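Local coordinates for ASCH domain-containing protein (Pyrococcus horikoshii, PDB 2Z0T), which is of unknown function but probably binds RNA through a small domain of the PUA-like type, at residues M5-E10 and I40-G45; K20-R25 and A102-P107; R32-G37 and K52-Y57. All coordinates share one frame; numbering follows the deposited sequence.

Contact 1: M5-E10 and I40-G45; sequences MGLQEE and IIFEGG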
ATOM      1  N   MET A   5      11.098   0.792  -2.318  1.00 17.43           N
ATOM      2  CA  MET A   5      10.067   0.736  -3.339  1.00 18.54           C
ATOM      3  C   MET A   5       9.603   2.136  -3.708  1.00 18.04           C
ATOM      4  O   MET A   5       9.701   3.075  -2.912  1.00 15.68           O
ATOM      5  CB  MET A   5       8.890  -0.170  -2.915  1.00 22.03           C
ATOM      6  CG  MET A   5       8.220   0.115  -1.585  1.00 22.99           C
ATOM      7  SD  MET A   5       6.973  -1.179  -1.179  1.00 17.53           S
ATOM      8  CE  MET A   5       7.935  -2.308  -0.200  1.00 23.72           C
ATOM      9  N   GLY A   6       9.138   2.277  -4.942  1.00 16.99           N
ATOM     10  CA  GLY A   6       8.685   3.569  -5.414  1.00 14.75           C
ATOM     11  C   GLY A   6       7.338   3.954  -4.846  1.00 15.04           C
ATOM     12  O   GLY A   6       6.566   3.101  -4.406  1.00 16.73           O
ATOM     13  N   LEU A   7       7.061   5.250  -4.847  1.00 13.52           N
ATOM     14  CA  LEU A   7       5.794   5.763  -4.349  1.00 18.13           C
ATOM     15  C   LEU A   7       5.515   7.115  -4.987  1.00 20.21           C
ATOM     16  O   LEU A   7       6.377   7.994  -4.996  1.00 20.15           O
ATOM     17  CB  LEU A   7       5.839   5.912  -2.828  1.00 16.16           C
ATOM     18  CG  LEU A   7       4.514   6.309  -2.173  1.00 17.20           C
ATOM     19  CD1 LEU A   7       3.507   5.167  -2.322  1.00 17.27           C
ATOM     20  CD2 LEU A   7       4.745   6.628  -0.701  1.00 18.04           C
ATOM     21  N   GLN A   8       4.311   7.276  -5.529  1.00 21.31           N
ATOM     22  CA  GLN A   8       3.936   8.533  -6.159  1.00 23.24           C
ATOM     23  C   GLN A   8       3.945   9.673  -5.149  1.00 23.05           C
ATOM     24  O   GLN A   8       3.624   9.489  -3.975  1.00 21.20           O
ATOM     25  CB  GLN A   8       2.558   8.412  -6.814  1.00 24.12           C
ATOM     26  CG  GLN A   8       2.565   7.542  -8.059  1.00 31.59           C
ATOM     27  CD  GLN A   8       1.249   7.576  -8.815  1.00 36.49           C
ATOM     28  OE1 GLN A   8       1.150   7.057  -9.928  1.00 40.34           O
ATOM     29  NE2 GLN A   8       0.230   8.181  -8.214  1.00 36.27           N
ATOM     30  N   GLU A   9       4.315  10.858  -5.620  1.00 24.18           N
ATOM     31  CA  GLU A   9       4.402  12.035  -4.771  1.00 24.19           C
ATOM     32  C   GLU A   9       3.178  12.322  -3.909  1.00 23.47           C
ATOM     33  O   GLU A   9       3.314  12.616  -2.721  1.00 24.47           O
ATOM     34  CB  GLU A   9       4.716  13.264  -5.625  1.00 30.56           C
ATOM     35  CG  GLU A   9       4.871  14.549  -4.831  1.00 36.79           C
ATOM     36  CD  GLU A   9       5.221  15.737  -5.707  1.00 42.87           C
ATOM     37  OE1 GLU A   9       6.263  15.681  -6.397  1.00 45.00           O
ATOM     38  OE2 GLU A   9       4.457  16.726  -5.708  1.00 45.27           O
ATOM     39  N   GLU A  10       1.986  12.239  -4.496  1.00 22.10           N
ATOM     40  CA  GLU A  10       0.771  12.537  -3.746  1.00 23.93           C
ATOM     41  C   GLU A  10       0.603  11.659  -2.516  1.00 21.66           C
ATOM     42  O   GLU A  10       0.026  12.090  -1.519  1.00 23.81           O
ATOM     43  CB  GLU A  10      -0.477  12.426  -4.638  1.00 26.37           C
ATOM     44  CG  GLU A  10      -0.900  11.013  -5.010  1.00 33.11           C
ATOM     45  CD  GLU A  10      -2.330  10.956  -5.541  1.00 36.78           C
ATOM     46  OE1 GLU A  10      -3.263  11.316  -4.790  1.00 39.55           O
ATOM     47  OE2 GLU A  10      -2.523  10.553  -6.707  1.00 37.75           O
ATOM     48  N   ILE A  40      10.486   0.479   5.383  1.00 13.63           N
ATOM     49  CA  ILE A  40      10.349   0.681   3.948  1.00 13.45           C
ATOM     50  C   ILE A  40      10.850   2.072   3.584  1.00 14.14           C
ATOM     51  O   ILE A  40      10.455   3.065   4.194  1.00 14.97           O
ATOM     52  CB  ILE A  40       8.886   0.531   3.468  1.00 15.02           C
ATOM     53  CG1 ILE A  40       8.426  -0.919   3.646  1.00 14.77           C
ATOM     54  CG2 ILE A  40       8.779   0.926   1.993  1.00 12.89           C
ATOM     55  CD1 ILE A  40       6.967  -1.146   3.289  1.00 11.81           C
ATOM     56  N   ILE A  41      11.750   2.128   2.608  1.00 13.19           N
ATOM     57  CA  ILE A  41      12.295   3.394   2.131  1.00 14.88           C
ATOM     58  C   ILE A  41      11.570   3.681   0.823  1.00 13.52           C
ATOM     59  O   ILE A  41      11.746   2.959  -0.162  1.00 13.76           O
ATOM     60  CB  ILE A  41      13.813   3.291   1.852  1.00 16.85           C
ATOM     61  CG1 ILE A  41      14.546   2.808   3.104  1.00 20.96           C
ATOM     62  CG2 ILE A  41      14.354   4.647   1.407  1.00 19.91           C
ATOM     63  CD1 ILE A  41      14.393   3.720   4.304  1.00 22.35           C
ATOM     64  N   PHE A  42      10.746   4.722   0.820  1.00 12.44           N
ATOM     65  CA  PHE A  42       9.968   5.086  -0.365  1.00 13.46           C
ATOM     66  C   PHE A  42      10.626   6.124  -1.267  1.00 12.91           C
ATOM     67  O   PHE A  42      11.233   7.083  -0.796  1.00 15.86           O
ATOM     68  CB  PHE A  42       8.592   5.636   0.042  1.00 14.09           C
ATOM     69  CG  PHE A  42       7.605   4.591   0.478  1.00 14.88           C
ATOM     70  CD1 PHE A  42       7.222   3.568  -0.383  1.00 16.03           C
ATOM     71  CD2 PHE A  42       7.012   4.665   1.738  1.00 15.55           C
ATOM     72  CE1 PHE A  42       6.257   2.633   0.002  1.00 18.78           C
ATOM     73  CE2 PHE A  42       6.045   3.734   2.133  1.00 14.64           C
ATOM     74  CZ  PHE A  42       5.669   2.720   1.260  1.00 16.04           C
ATOM     75  N   GLU A  43      10.484   5.908  -2.571  1.00 15.93           N
ATOM     76  CA  GLU A  43      10.979   6.816  -3.600  1.00 15.82           C
ATOM     77  C   GLU A  43      12.360   7.417  -3.351  1.00 14.52           C
ATOM     78  O   GLU A  43      12.506   8.637  -3.236  1.00 14.70           O
ATOM     79  CB  GLU A  43       9.952   7.935  -3.796  1.00 16.52           C
ATOM     80  CG  GLU A  43      10.040   8.679  -5.117  1.00 17.56           C
ATOM     81  CD  GLU A  43       9.853   7.776  -6.322  1.00 20.35           C
ATOM     82  OE1 GLU A  43       9.154   6.743  -6.204  1.00 18.21           O
ATOM     83  OE2 GLU A  43      10.393   8.109  -7.399  1.00 19.96           O
ATOM     84  N   GLY A  44      13.367   6.557  -3.269  1.00 16.00           N
ATOM     85  CA  GLY A  44      14.732   7.020  -3.077  1.00 18.18           C
ATOM     86  C   GLY A  44      15.027   7.842  -1.839  1.00 19.05           C
ATOM     87  O   GLY A  44      15.885   8.726  -1.875  1.00 20.58           O
ATOM     88  N   GLY A  45      14.322   7.570  -0.746  1.00 16.76           N
ATOM     89  CA  GLY A  45      14.578   8.297   0.484  1.00 18.58           C
ATOM     90  C   GLY A  45      13.679   9.476   0.804  1.00 18.46           C
ATOM     91  O   GLY A  45      13.886  10.151   1.812  1.00 19.33           O
TER
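The carboxylate oxygen OE1 of Glu43 accepts the backbone N-H of Leu7, with Leu7 N to OE1 at 2.9 Å. The bond is nearly straight, 165° at the hydrogen, and the N-H meets OE1 almost head-on to its C-O bond. Glu43 reaches this place with CG anti to its backbone N (chi1 -159°) and a bend at chi2, which folds the carboxylate back toward residues 5-10. Glu43 N donates to Met5 O at 3.0 Å. One rung further back, Met5 N donates to Ile41 O at 3.1 Å. These two backbone bonds flank Phe42, which pairs with Met5 in parallel. This is the end of the edge strand 2-5, laid on strand 39-42 in the mixed sheet of the ASCH domain. After Met5 the chain leaves the sheet and leads to helix 9-16, with Gln8 as N-cap.

On the side-chain layer the Phe42 ring is sandwiched. Leu7 CD2 lies over one face, 3.9 Å from the centroid of the Phe42 ring, in a CH-pi contact. Ile40 CG2 covers the opposite face from within the same strand. Met5 runs beside the ring, with Met5 CG 3.6 Å from Phe42 CE1 and its sulfur oblique to the ring in a Met-aromatic contact. The bend at chi3 (93°) turns Met5 CE to Ile40 CD1, 3.8 Å away. Arg25 of strand 22-26 also packs on Met5, Leu7 and Phe42. Were Glu43 an alanine, the Leu7 N-H would probably lose this acceptor, and the loop at Leu7 would be less firmly held to strand 39-42. The carboxylate thus carries the hydrogen bonding one step past the last strand pair, while the apolar groups close over the ring.

Contact 2: K20-R25 and A102-P107; sequences KKIEGR and AIEIEP
Glu23 and Ile103 face each other as a hydrogen-bonded antiparallel pair. Glu23 N donates to Ile103 O, and Ile103 N returns the bond to Glu23 O, both at 2.9 Å. Ile105 N gives a further, nearly straight bond to Lys21 O at 3.0 Å. Between these rungs Ile22 pairs with Glu104, non-hydrogen-bonded, and its side chain crosses that of Glu104 at a slant. Ile22 CD1 sits 3.7 Å from Glu104 CA, while CG2, on the other branch, meets Ala102 CB. On the face that carries Glu23, the tip CD1 of Ile105 touches Glu23 CB at 4.0 Å. Ile105 gets there with CG1 held between its backbone N and carbonyl carbon (chi1 56°), which also lays CG1 against Lys21 O.

Strand 22-26 is an outer strand of the five-stranded mixed sheet, and strand 100-107 joins it to strand 47-57. Lys20, Glu23 and Arg25 match the G-x-K-x-x-E-x-R signature of ASCH domains, probably part of their functional site.

The next shell fixes the buried Glu23 carboxylate. Arg25 comes side-on, its guanidinium edge turned to the carboxylate, and both NE and NH2 donate to OE2. Arg25 NE is the closer, 2.7 Å from Glu23 OE2, and uses the anti lone pair. The other oxygen, OE1, has a weak bond and salt bridge from Lys20 NZ. Lys20 NZ also donates to Ile22 O at 2.7 Å, lying in the carbonyl plane. The two cations thus hold the carboxylate from its two oxygens. Further out, Arg25 NH2 reaches Gly6 O, and Lys20 NZ reaches Val72 O, with Tyr11 in cation-pi contact. Glu104 OE1 takes a salt bridge from Arg55. Two waters bridge Lys21 NZ and Ile105 O, one weakly bound at NZ, the other at the carbonyl.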
ATOM      1  N   LYS A  20      -2.917   8.730   5.052  1.00 18.59           N
ATOM      2  CA  LYS A  20      -2.722   7.433   4.413  1.00 16.44           C
ATOM      3  C   LYS A  20      -1.928   6.574   5.396  1.00 17.42           C
ATOM      4  O   LYS A  20      -0.726   6.769   5.578  1.00 15.49           O
ATOM      5  CB  LYS A  20      -1.959   7.603   3.096  1.00 16.45           C
ATOM      6  CG  LYS A  20      -1.657   6.306   2.360  1.00 14.60           C
ATOM      7  CD  LYS A  20      -1.166   6.591   0.945  1.00 16.90           C
ATOM      8  CE  LYS A  20      -0.609   5.346   0.266  1.00 20.96           C
ATOM      9  NZ  LYS A  20      -1.596   4.233   0.164  1.00 14.76           N
ATOM     10  N   LYS A  21      -2.611   5.631   6.037  1.00 14.63           N
ATOM     11  CA  LYS A  21      -1.973   4.768   7.025  1.00 16.15           C
ATOM     12  C   LYS A  21      -1.704   3.366   6.499  1.00 14.14           C
ATOM     13  O   LYS A  21      -1.093   2.545   7.185  1.00 14.46           O
ATOM     14  CB  LYS A  21      -2.855   4.671   8.274  1.00 20.33           C
ATOM     15  CG  LYS A  21      -3.181   6.015   8.918  1.00 24.02           C
ATOM     16  CD  LYS A  21      -4.085   5.847  10.134  1.00 29.59           C
ATOM     17  CE  LYS A  21      -3.404   5.029  11.229  1.00 32.85           C
ATOM     18  NZ  LYS A  21      -2.134   5.660  11.689  1.00 36.02           N
ATOM     19  N   ILE A  22      -2.164   3.104   5.281  1.00 12.44           N
ATOM     20  CA  ILE A  22      -2.011   1.802   4.651  1.00 12.66           C
ATOM     21  C   ILE A  22      -1.450   1.943   3.243  1.00 12.63           C
ATOM     22  O   ILE A  22      -1.843   2.844   2.502  1.00 13.50           O
ATOM     23  CB  ILE A  22      -3.382   1.091   4.523  1.00 13.03           C
ATOM     24  CG1 ILE A  22      -4.046   0.964   5.897  1.00 15.24           C
ATOM     25  CG2 ILE A  22      -3.207  -0.274   3.855  1.00 17.63           C
ATOM     26  CD1 ILE A  22      -3.266   0.118   6.891  1.00 12.27           C
ATOM     27  N   GLU A  23      -0.527   1.058   2.877  1.00 12.81           N
ATOM     28  CA  GLU A  23       0.018   1.068   1.529  1.00 13.13           C
ATOM     29  C   GLU A  23      -0.395  -0.252   0.894  1.00 13.97           C
ATOM     30  O   GLU A  23      -0.033  -1.324   1.379  1.00 14.90           O
ATOM     31  CB  GLU A  23       1.543   1.181   1.529  1.00 17.06           C
ATOM     32  CG  GLU A  23       2.182   0.965   0.145  1.00 17.75           C
ATOM     33  CD  GLU A  23       1.705   1.957  -0.915  1.00 19.64           C
ATOM     34  OE1 GLU A  23       0.903   2.856  -0.588  1.00 20.31           O
ATOM     35  OE2 GLU A  23       2.135   1.835  -2.083  1.00 17.18           O
ATOM     36  N   GLY A  24      -1.173  -0.163  -0.178  1.00 14.82           N
ATOM     37  CA  GLY A  24      -1.620  -1.359  -0.867  1.00 13.71           C
ATOM     38  C   GLY A  24      -0.674  -1.692  -2.001  1.00 13.33           C
ATOM     39  O   GLY A  24      -0.243  -0.803  -2.733  1.00 13.92           O
ATOM     40  N   ARG A  25      -0.354  -2.974  -2.139  1.00 12.58           N
ATOM     41  CA  ARG A  25       0.556  -3.457  -3.171  1.00 13.54           C
ATOM     42  C   ARG A  25       0.130  -4.852  -3.598  1.00 15.01           C
ATOM     43  O   ARG A  25      -0.704  -5.483  -2.948  1.00 12.35           O
ATOM     44  CB  ARG A  25       1.978  -3.566  -2.610  1.00 16.58           C
ATOM     45  CG  ARG A  25       2.610  -2.256  -2.220  1.00 16.49           C
ATOM     46  CD  ARG A  25       3.301  -1.618  -3.400  1.00 17.22           C
ATOM     47  NE  ARG A  25       3.587  -0.218  -3.124  1.00 17.19           N
ATOM     48  CZ  ARG A  25       4.571   0.470  -3.687  1.00 19.82           C
ATOM     49  NH1 ARG A  25       5.380  -0.112  -4.564  1.00 17.01           N
ATOM     50  NH2 ARG A  25       4.741   1.744  -3.366  1.00 19.72           N
ATOM     51  N   ALA A 102      -2.058  -5.367   2.247  1.00 10.01           N
ATOM     52  CA  ALA A 102      -2.255  -4.075   2.885  1.00  9.89           C
ATOM     53  C   ALA A 102      -1.125  -3.964   3.908  1.00 10.90           C
ATOM     54  O   ALA A 102      -1.072  -4.730   4.869  1.00 12.10           O
ATOM     55  CB  ALA A 102      -3.608  -4.021   3.588  1.00 11.81           C
ATOM     56  N   ILE A 103      -0.211  -3.030   3.684  1.00 10.33           N
ATOM     57  CA  ILE A 103       0.915  -2.838   4.593  1.00 11.19           C
ATOM     58  C   ILE A 103       0.599  -1.678   5.533  1.00 10.84           C
ATOM     59  O   ILE A 103       0.506  -0.532   5.096  1.00 11.54           O
ATOM     60  CB  ILE A 103       2.207  -2.516   3.804  1.00 12.07           C
ATOM     61  CG1 ILE A 103       2.426  -3.571   2.713  1.00 12.76           C
ATOM     62  CG2 ILE A 103       3.398  -2.465   4.745  1.00 11.89           C
ATOM     63  CD1 ILE A 103       3.578  -3.259   1.786  1.00 13.92           C
ATOM     64  N   GLU A 104       0.419  -1.977   6.818  1.00 11.11           N
ATOM     65  CA  GLU A 104       0.121  -0.941   7.803  1.00 12.65           C
ATOM     66  C   GLU A 104       1.432  -0.220   8.074  1.00 10.53           C
ATOM     67  O   GLU A 104       2.404  -0.839   8.504  1.00 10.91           O
ATOM     68  CB  GLU A 104      -0.414  -1.556   9.096  1.00 14.33           C
ATOM     69  CG  GLU A 104      -0.992  -0.530  10.068  1.00 16.32           C
ATOM     70  CD  GLU A 104      -1.419  -1.151  11.384  1.00 24.56           C
ATOM     71  OE1 GLU A 104      -1.922  -2.293  11.361  1.00 24.96           O
ATOM     72  OE2 GLU A 104      -1.262  -0.495  12.439  1.00 20.73           O
ATOM     73  N   ILE A 105       1.455   1.084   7.823  1.00 11.82           N
ATOM     74  CA  ILE A 105       2.679   1.860   7.985  1.00 13.65           C
ATOM     75  C   ILE A 105       2.595   3.075   8.901  1.00 13.64           C
ATOM     76  O   ILE A 105       1.521   3.646   9.117  1.00 15.67           O
ATOM     77  CB  ILE A 105       3.188   2.327   6.608  1.00 13.89           C
ATOM     78  CG1 ILE A 105       2.087   3.119   5.896  1.00 14.96           C
ATOM     79  CG2 ILE A 105       3.590   1.119   5.770  1.00 13.04           C
ATOM     80  CD1 ILE A 105       2.493   3.684   4.552  1.00 20.26           C
ATOM     81  N   GLU A 106       3.757   3.463   9.421  1.00 13.80           N
ATOM     82  CA  GLU A 106       3.893   4.605  10.320  1.00 17.46           C
ATOM     83  C   GLU A 106       5.127   5.392   9.878  1.00 17.91           C
ATOM     84  O   GLU A 106       6.229   4.849   9.830  1.00 17.10           O
ATOM     85  CB  GLU A 106       4.082   4.100  11.750  1.00 20.71           C
ATOM     86  CG  GLU A 106       4.140   5.166  12.821  1.00 29.90           C
ATOM     87  CD  GLU A 106       4.446   4.575  14.187  1.00 35.02           C
ATOM     88  OE1 GLU A 106       5.630   4.273  14.459  1.00 36.11           O
ATOM     89  OE2 GLU A 106       3.501   4.395  14.982  1.00 37.91           O
ATOM     90  N   PRO A 107       4.957   6.681   9.553  1.00 17.94           N
ATOM     91  CA  PRO A 107       6.072   7.527   9.113  1.00 17.54           C
ATOM     92  C   PRO A 107       7.172   7.655  10.161  1.00 20.24           C
ATOM     93  O   PRO A 107       6.891   7.755  11.357  1.00 20.04           O
ATOM     94  CB  PRO A 107       5.401   8.874   8.837  1.00 21.30           C
ATOM     95  CG  PRO A 107       3.976   8.509   8.546  1.00 25.92           C
ATOM     96  CD  PRO A 107       3.696   7.439   9.560  1.00 20.09           C
TER
HETATM   97  O   HOH W   1      -1.130   2.969  10.467  1.00 23.42           O
HETATM   98  O   HOH W   2       0.283   6.684  10.148  1.00 41.70           O

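Contact 3: R32-G37 and K52-Y57; sequences RQIKPG and KGIRVY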
ATOM      1  N   ARG A  32       6.302 -10.430  -0.499  1.00 15.19           N
ATOM      2  CA  ARG A  32       6.154 -11.636   0.316  1.00 14.85           C
ATOM      3  C   ARG A  32       7.267 -11.890   1.327  1.00 16.85           C
ATOM      4  O   ARG A  32       7.304 -12.938   1.968  1.00 20.77           O
ATOM      5  CB  ARG A  32       5.993 -12.857  -0.597  1.00 13.61           C
ATOM      6  CG  ARG A  32       4.670 -12.848  -1.347  1.00 14.36           C
ATOM      7  CD  ARG A  32       4.521 -13.997  -2.324  1.00 15.29           C
ATOM      8  NE  ARG A  32       3.188 -13.991  -2.920  1.00 21.16           N
ATOM      9  CZ  ARG A  32       2.699 -14.960  -3.685  1.00 27.01           C
ATOM     10  NH1 ARG A  32       3.435 -16.029  -3.961  1.00 28.30           N
ATOM     11  NH2 ARG A  32       1.466 -14.865  -4.163  1.00 29.86           N
ATOM     12  N   GLN A  33       8.168 -10.933   1.488  1.00 19.64           N
ATOM     13  CA  GLN A  33       9.256 -11.109   2.438  1.00 19.11           C
ATOM     14  C   GLN A  33       9.253 -10.020   3.496  1.00 16.60           C
ATOM     15  O   GLN A  33      10.195  -9.898   4.278  1.00 16.74           O
ATOM     16  CB  GLN A  33      10.592 -11.135   1.695  1.00 25.00           C
ATOM     17  CG  GLN A  33      10.836  -9.955   0.784  1.00 33.08           C
ATOM     18  CD  GLN A  33      11.972 -10.209  -0.193  1.00 35.37           C
ATOM     19  OE1 GLN A  33      13.069 -10.606   0.200  1.00 40.18           O
ATOM     20  NE2 GLN A  33      11.713  -9.976  -1.473  1.00 39.14           N
ATOM     21  N   ILE A  34       8.176  -9.245   3.523  1.00 14.63           N
ATOM     22  CA  ILE A  34       8.034  -8.147   4.474  1.00 15.97           C
ATOM     23  C   ILE A  34       7.248  -8.569   5.710  1.00 15.18           C
ATOM     24  O   ILE A  34       6.255  -9.289   5.611  1.00 18.85           O
ATOM     25  CB  ILE A  34       7.313  -6.954   3.812  1.00 15.31           C
ATOM     26  CG1 ILE A  34       8.088  -6.511   2.569  1.00 16.11           C
ATOM     27  CG2 ILE A  34       7.167  -5.808   4.811  1.00 14.40           C
ATOM     28  CD1 ILE A  34       7.442  -5.345   1.827  1.00 14.44           C
ATOM     29  N   LYS A  35       7.696  -8.122   6.879  1.00 14.56           N
ATOM     30  CA  LYS A  35       7.010  -8.456   8.119  1.00 14.72           C
ATOM     31  C   LYS A  35       7.039  -7.267   9.070  1.00 12.69           C
ATOM     32  O   LYS A  35       7.889  -6.384   8.939  1.00 15.35           O
ATOM     33  CB  LYS A  35       7.673  -9.669   8.781  1.00 14.84           C
ATOM     34  CG  LYS A  35       9.129  -9.458   9.191  1.00 17.57           C
ATOM     35  CD  LYS A  35       9.718 -10.743   9.758  1.00 15.57           C
ATOM     36  CE  LYS A  35      11.169 -10.562  10.165  1.00 21.03           C
ATOM     37  NZ  LYS A  35      12.014 -10.156   9.009  1.00 24.92           N
ATOM     38  N   PRO A  36       6.096  -7.215  10.027  1.00 12.05           N
ATOM     39  CA  PRO A  36       6.070  -6.104  10.978  1.00 11.22           C
ATOM     40  C   PRO A  36       7.446  -5.975  11.628  1.00 13.40           C
ATOM     41  O   PRO A  36       8.068  -6.978  11.985  1.00 15.33           O
ATOM     42  CB  PRO A  36       4.983  -6.526  11.967  1.00 11.72           C
ATOM     43  CG  PRO A  36       4.020  -7.253  11.090  1.00 11.56           C
ATOM     44  CD  PRO A  36       4.948  -8.115  10.243  1.00 11.47           C
ATOM     45  N   GLY A  37       7.924  -4.743  11.761  1.00 14.83           N
ATOM     46  CA  GLY A  37       9.237  -4.521  12.342  1.00 16.23           C
ATOM     47  C   GLY A  37      10.210  -4.065  11.269  1.00 16.37           C
ATOM     48  O   GLY A  37      11.231  -3.442  11.566  1.00 17.49           O
ATOM     49  N   LYS A  52       3.984  -1.825  10.519  1.00 13.83           N
ATOM     50  CA  LYS A  52       3.293  -2.192  11.750  1.00 14.53           C
ATOM     51  C   LYS A  52       2.378  -3.402  11.590  1.00 15.45           C
ATOM     52  O   LYS A  52       2.028  -4.048  12.578  1.00 13.80           O
ATOM     53  CB  LYS A  52       2.467  -1.008  12.259  1.00 16.60           C
ATOM     54  CG  LYS A  52       3.219   0.320  12.309  1.00 19.65           C
ATOM     55  CD  LYS A  52       4.415   0.278  13.237  1.00 25.52           C
ATOM     56  CE  LYS A  52       4.001   0.117  14.687  1.00 29.48           C
ATOM     57  NZ  LYS A  52       5.176   0.215  15.604  1.00 32.21           N
ATOM     58  N   GLY A  53       1.989  -3.704  10.352  1.00 12.78           N
ATOM     59  CA  GLY A  53       1.107  -4.835  10.119  1.00 11.42           C
ATOM     60  C   GLY A  53       1.052  -5.265   8.666  1.00 13.30           C
ATOM     61  O   GLY A  53       1.347  -4.475   7.767  1.00 10.16           O
ATOM     62  N   ILE A  54       0.676  -6.523   8.446  1.00 12.69           N
ATOM     63  CA  ILE A  54       0.567  -7.096   7.105  1.00 12.36           C
ATOM     64  C   ILE A  54      -0.728  -7.903   7.011  1.00 11.29           C
ATOM     65  O   ILE A  54      -0.922  -8.862   7.762  1.00 11.36           O
ATOM     66  CB  ILE A  54       1.766  -8.046   6.794  1.00 10.33           C
ATOM     67  CG1 ILE A  54       3.076  -7.253   6.712  1.00 11.30           C
ATOM     68  CG2 ILE A  54       1.513  -8.808   5.495  1.00 10.91           C
ATOM     69  CD1 ILE A  54       3.179  -6.345   5.499  1.00 14.81           C
ATOM     70  N   ARG A  55      -1.608  -7.511   6.092  1.00 12.36           N
ATOM     71  CA  ARG A  55      -2.879  -8.211   5.886  1.00 12.37           C
ATOM     72  C   ARG A  55      -3.056  -8.478   4.392  1.00 14.87           C
ATOM     73  O   ARG A  55      -3.010  -7.558   3.578  1.00 15.07           O
ATOM     74  CB  ARG A  55      -4.036  -7.375   6.447  1.00 13.95           C
ATOM     75  CG  ARG A  55      -3.936  -7.177   7.959  1.00 18.74           C
ATOM     76  CD  ARG A  55      -5.071  -6.336   8.516  1.00 23.80           C
ATOM     77  NE  ARG A  55      -4.899  -4.904   8.274  1.00 22.72           N
ATOM     78  CZ  ARG A  55      -4.057  -4.116   8.940  1.00 20.92           C
ATOM     79  NH1 ARG A  55      -3.289  -4.609   9.907  1.00 17.13           N
ATOM     80  NH2 ARG A  55      -3.999  -2.821   8.648  1.00 16.29           N
ATOM     81  N   VAL A  56      -3.254  -9.744   4.038  1.00 16.24           N
ATOM     82  CA  VAL A  56      -3.379 -10.137   2.640  1.00 15.48           C
ATOM     83  C   VAL A  56      -4.805 -10.463   2.204  1.00 18.70           C
ATOM     84  O   VAL A  56      -5.557 -11.130   2.921  1.00 17.56           O
ATOM     85  CB  VAL A  56      -2.457 -11.337   2.343  1.00 14.95           C
ATOM     86  CG1 VAL A  56      -2.470 -11.660   0.850  1.00 15.36           C
ATOM     87  CG2 VAL A  56      -1.044 -11.020   2.801  1.00 12.15           C
ATOM     88  N   TYR A  57      -5.154  -9.988   1.010  1.00 15.94           N
ATOM     89  CA  TYR A  57      -6.481 -10.172   0.432  1.00 16.36           C
ATOM     90  C   TYR A  57      -6.390 -10.785  -0.962  1.00 16.75           C
ATOM     91  O   TYR A  57      -5.312 -10.875  -1.544  1.00 13.74           O
ATOM     92  CB  TYR A  57      -7.187  -8.817   0.354  1.00 14.35           C
ATOM     93  CG  TYR A  57      -7.335  -8.140   1.701  1.00 13.91           C
ATOM     94  CD1 TYR A  57      -8.410  -8.436   2.538  1.00 17.67           C
ATOM     95  CD2 TYR A  57      -6.375  -7.234   2.154  1.00 13.75           C
ATOM     96  CE1 TYR A  57      -8.526  -7.844   3.796  1.00 17.21           C
ATOM     97  CE2 TYR A  57      -6.480  -6.640   3.409  1.00 14.37           C
ATOM     98  CZ  TYR A  57      -7.558  -6.950   4.223  1.00 16.02           C
ATOM     99  OH  TYR A  57      -7.661  -6.370   5.466  1.00 18.53           O
TER
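Ile54 meets the 32-37 loop where that loop passes over strand 47-57 of the ASCH-domain sheet. Just before it, Lys52 and Gly53 both face Glu104 of strand 100-107 and form a classic beta bulge. The CB of Ile54 points toward the loop. From there CG1 runs anti to the carbonyl carbon (chi1 -67°) and meets the backbone first: Ile54 CG1 lies 3.9 Å from Ile34 O. Ile54 CG1 also touches Pro36 CD at 4.1 Å, the proline ring crossing the isoleucine obliquely. At the tip, Ile54 CD1 packs on Ile34 CG2, and these two side chains stand at about a right angle. Ile54 also packs on Val101 of the neighbouring strand 100-107, and Ile34 on Trp3 and Met5 of strand 2-5.

No hydrogen bond joins the two segments, so van der Waals packing makes up the direct contact. The loop has polar ties nearby: Lys35 N bonds to Asp38, and Gly37 pairs through its backbone with Val51. The proline ring continues the packing along the bulge. Pro36 CB lies 3.9 Å from Lys52 O, and Pro36 CG lies 3.9 Å from Gly53 CA.

All three contacts involve one mixed sheet with strand order 2-5, 39-42, 47-57, 100-107, 22-26. In this order across the sheet, contact 1 pairs the first two strands and contact 2 the last two. Contact 3 lays the loop between strands 22-26 and 39-42 on the middle strand. The centres of contacts 1 and 2 are about 12 Å apart, those of 2 and 3 about 10 Å, and those of 1 and 3 about 17 Å. Along the chain, contact 1 alternates with each of the others, while contact 3 falls between the segments of contact 2. Strands from both chain ends thus join one sheet of a single ASCH domain. Arg25 bridges contacts 1 and 2, and Met5 touches Ile34 between contacts 1 and 3.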